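Local coordinates for Ketoacyl_synth_N domain-containing protein (Photorhabdus luminescens subsp. laumondii, PDB 6SMO), which belongs to the ketosynthase family of the thiolase superfamily, its own condensing activity being uncertain, and holds a pentaoxo-dodecanal chain in a ligand pocket, at residues 11-19 / 46-54. Residues are numbered along the deposited sequence; the frame is centred on the assembly and turned at random.
Sequences GAIHPDGND and IRTLSDFDG
Arg47 opens the contact by reaching across to Asp16, its NH1 forming a salt bridge with OD1. That oxygen lies at the edge of the guanidinium, near its plane, and the two flat groups are turned 57° against each other; Asp16 OD2 stays 4.0 Å from Arg47 NH1. A bend at chi3 swings the guanidinium over to the turn 14-17, in which His14 N bonds to Gly17 O, and its NH1 also comes within 3.9 Å of Pro15 CB. The same arginine uses NH2 for a second salt bridge, to Asp311, so it links two acidic side chains. Pro15 lies against the backbone of residues 47-48, with CG 3.6 Å from Arg47 O and 3.5 Å from Thr48 O.

Leu49 CD2 packs against the His14-Pro15 peptide, 3.6 Å from Pro15 N, while CD1 meets Ile13 CD1 at 3.8 Å. The carbonyl of Ser50 accepts a hydrogen bond from Asn18 ND2 (3.1 Å, 136° at the hydrogen), a bent bond with the donor tilted from the carbonyl plane. Phe52 closes the row: with CG anti to the backbone N (chi1 -180°), its ring is carried toward Ile13, where CE1 lies 3.8 Å from Ile13 CD1, and Leu49 CD1 covers one ring face near the rim. Ile13, Leu49 and Phe52 thus form an apolar cluster with polar links at Asp16 and Asn18 beside it.

This is surface packing in the thiolase-type N-terminal domain: the connection from strand 5-13 to helix 20-31, for which Asp19 is the N-cap, rests on residues 47-52. Strands 5-13 and 46-47 both pair with strand 218-229, the former antiparallel and the latter parallel, while Tyr72 of helix 68-84 packs on both Ile13 and Leu49.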
loop_
_atom_site.group_PDB
_atom_site.type_symbol
_atom_site.label_atom_id
_atom_site.label_comp_id
_atom_site.label_asym_id
_atom_site.label_seq_id
_atom_site.Cartn_x
_atom_site.Cartn_y
_atom_site.Cartn_z
ATOM N N GLY C 11 -12.438 -8.410 -16.647
ATOM C CA GLY C 11 -13.492 -8.873 -15.726
ATOM C C GLY C 11 -13.919 -7.754 -14.793
ATOM O O GLY C 11 -13.038 -6.991 -14.348
ATOM N N ALA C 12 -15.225 -7.593 -14.579
ATOM C CA ALA C 12 -15.787 -6.560 -13.682
ATOM C C ALA C 12 -17.111 -7.051 -13.102
ATOM O O ALA C 12 -17.721 -7.887 -13.723
ATOM C CB ALA C 12 -16.030 -5.317 -14.475
ATOM N N ILE C 13 -17.512 -6.549 -11.938
ATOM C CA ILE C 13 -18.842 -6.868 -11.339
ATOM C C ILE C 13 -19.456 -5.539 -10.903
ATOM O O ILE C 13 -18.731 -4.701 -10.442
ATOM C CB ILE C 13 -18.748 -7.885 -10.192
ATOM C CG1 ILE C 13 -17.853 -7.401 -9.055
ATOM C CG2 ILE C 13 -18.294 -9.232 -10.701
ATOM C CD1 ILE C 13 -17.952 -8.250 -7.827
ATOM N N HIS C 14 -20.759 -5.362 -11.060
ATOM C CA HIS C 14 -21.370 -4.051 -10.735
ATOM C C HIS C 14 -22.853 -4.245 -10.425
ATOM O O HIS C 14 -23.363 -5.297 -10.741
ATOM C CB HIS C 14 -21.135 -3.148 -11.944
ATOM C CG HIS C 14 -21.504 -1.718 -11.786
ATOM N ND1 HIS C 14 -22.562 -1.166 -12.436
ATOM C CD2 HIS C 14 -20.944 -0.719 -11.098
ATOM C CE1 HIS C 14 -22.656 0.098 -12.137
ATOM N NE2 HIS C 14 -21.678 0.392 -11.334
ATOM N N PRO C 15 -23.558 -3.277 -9.814
ATOM C CA PRO C 15 -24.983 -3.387 -9.569
ATOM C C PRO C 15 -25.734 -3.627 -10.882
ATOM O O PRO C 15 -26.742 -4.238 -10.857
ATOM C CB PRO C 15 -25.303 -1.976 -9.090
ATOM C CG PRO C 15 -24.111 -1.607 -8.300
ATOM C CD PRO C 15 -22.990 -2.105 -9.170
ATOM N N ASP C 16 -25.275 -3.017 -11.962
ATOM C CA ASP C 16 -25.828 -3.240 -13.317
ATOM C C ASP C 16 -25.461 -4.633 -13.848
ATOM O O ASP C 16 -26.143 -5.088 -14.738
ATOM C CB ASP C 16 -25.525 -2.063 -14.240
ATOM C CG ASP C 16 -26.327 -0.808 -13.945
ATOM O OD1 ASP C 16 -27.183 -0.847 -13.077
ATOM O OD2 ASP C 16 -26.084 0.198 -14.601
ATOM N N GLY C 17 -24.344 -5.231 -13.453
ATOM C CA GLY C 17 -24.086 -6.585 -13.971
ATOM C C GLY C 17 -23.033 -7.356 -13.202
ATOM O O GLY C 17 -22.109 -6.752 -12.719
ATOM N N ASN C 18 -23.099 -8.681 -13.225
ATOM C CA ASN C 18 -22.086 -9.484 -12.503
ATOM C C ASN C 18 -21.015 -9.981 -13.469
ATOM O O ASN C 18 -20.199 -10.778 -13.065
ATOM C CB ASN C 18 -22.712 -10.588 -11.665
ATOM C CG ASN C 18 -23.368 -10.068 -10.410
ATOM O OD1 ASN C 18 -23.094 -8.958 -9.965
ATOM N ND2 ASN C 18 -24.248 -10.869 -9.839
ATOM N N ASP C 19 -21.082 -9.554 -14.718
ATOM C CA ASP C 19 -20.057 -9.878 -15.747
ATOM C C ASP C 19 -19.961 -8.719 -16.746
ATOM O O ASP C 19 -20.859 -7.855 -16.738
ATOM C CB ASP C 19 -20.356 -11.216 -16.433
ATOM C CG ASP C 19 -21.748 -11.316 -17.033
ATOM O OD1 ASP C 19 -22.007 -10.613 -18.028
ATOM O OD2 ASP C 19 -22.560 -12.096 -16.499
ATOM N N ILE C 46 -25.952 4.433 -1.846
ATOM C CA ILE C 46 -24.927 3.392 -2.164
ATOM C C ILE C 46 -25.646 2.203 -2.807
ATOM O O ILE C 46 -26.426 1.536 -2.099
ATOM C CB ILE C 46 -24.146 2.967 -0.901
ATOM C CG1 ILE C 46 -23.660 4.165 -0.078
ATOM C CG2 ILE C 46 -22.999 2.034 -1.264
ATOM C CD1 ILE C 46 -22.839 5.169 -0.854
ATOM N N ARG C 47 -25.396 1.954 -4.097
ATOM C CA ARG C 47 -25.993 0.828 -4.865
ATOM C C ARG C 47 -25.189 -0.449 -4.594
ATOM O O ARG C 47 -23.989 -0.474 -4.935
ATOM C CB ARG C 47 -26.020 1.147 -6.362
ATOM C CG ARG C 47 -26.987 2.258 -6.745
ATOM C CD ARG C 47 -26.935 2.560 -8.230
ATOM N NE ARG C 47 -27.407 1.440 -9.035
ATOM C CZ ARG C 47 -27.319 1.360 -10.361
ATOM N NH1 ARG C 47 -27.783 0.292 -10.986
ATOM N NH2 ARG C 47 -26.769 2.339 -11.060
ATOM N N THR C 48 -25.833 -1.460 -4.003
ATOM C CA THR C 48 -25.247 -2.794 -3.702
ATOM C C THR C 48 -25.303 -3.668 -4.961
ATOM O O THR C 48 -25.994 -3.273 -5.921
ATOM C CB THR C 48 -25.975 -3.467 -2.531
ATOM O OG1 THR C 48 -27.359 -3.577 -2.867
ATOM C CG2 THR C 48 -25.825 -2.708 -1.232
ATOM N N LEU C 49 -24.602 -4.806 -4.948
ATOM C CA LEU C 49 -24.652 -5.833 -6.025
ATOM C C LEU C 49 -25.951 -6.636 -5.882
ATOM O O LEU C 49 -26.392 -6.843 -4.734
ATOM C CB LEU C 49 -23.432 -6.753 -5.925
ATOM C CG LEU C 49 -22.066 -6.079 -6.054
ATOM C CD1 LEU C 49 -20.954 -7.094 -5.852
ATOM C CD2 LEU C 49 -21.911 -5.387 -7.399
ATOM N N SER C 50 -26.529 -7.064 -7.009
ATOM C CA SER C 50 -27.772 -7.878 -7.087
ATOM C C SER C 50 -27.429 -9.306 -7.526
ATOM O O SER C 50 -26.687 -9.456 -8.518
ATOM C CB SER C 50 -28.773 -7.245 -8.017
ATOM O OG SER C 50 -29.184 -5.975 -7.530
ATOM N N ASP C 51 -27.951 -10.307 -6.806
ATOM C CA ASP C 51 -27.808 -11.756 -7.113
ATOM C C ASP C 51 -26.320 -12.130 -7.155
ATOM O O ASP C 51 -25.914 -12.833 -8.103
ATOM C CB ASP C 51 -28.512 -12.114 -8.426
ATOM C CG ASP C 51 -29.992 -11.773 -8.449
ATOM O OD1 ASP C 51 -30.635 -11.874 -7.385
ATOM O OD2 ASP C 51 -30.492 -11.411 -9.533
ATOM N N PHE C 52 -25.544 -11.680 -6.162
ATOM C CA PHE C 52 -24.091 -11.968 -6.021
ATOM C C PHE C 52 -23.829 -12.690 -4.695
ATOM O O PHE C 52 -24.381 -12.275 -3.657
ATOM C CB PHE C 52 -23.260 -10.683 -6.098
ATOM C CG PHE C 52 -21.774 -10.909 -5.966
ATOM C CD1 PHE C 52 -21.025 -11.343 -7.050
ATOM C CD2 PHE C 52 -21.127 -10.709 -4.756
ATOM C CE1 PHE C 52 -19.661 -11.561 -6.928
ATOM C CE2 PHE C 52 -19.763 -10.927 -4.636
ATOM C CZ PHE C 52 -19.033 -11.352 -5.722
ATOM N N ASP C 53 -23.000 -13.738 -4.745
ATOM C CA ASP C 53 -22.468 -14.464 -3.560
ATOM C C ASP C 53 -21.110 -15.073 -3.929
ATOM O O ASP C 53 -21.005 -15.661 -5.024
ATOM C CB ASP C 53 -23.449 -15.531 -3.069
ATOM C CG ASP C 53 -23.051 -16.175 -1.750
ATOM O OD1 ASP C 53 -22.398 -15.491 -0.934
ATOM O OD2 ASP C 53 -23.398 -17.356 -1.548
ATOM N N GLY C 54 -20.120 -14.936 -3.040
ATOM C CA GLY C 54 -18.733 -15.399 -3.249
ATOM C C GLY C 54 -18.459 -16.715 -2.542
ATOM O O GLY C 54 -17.382 -16.837 -1.925
#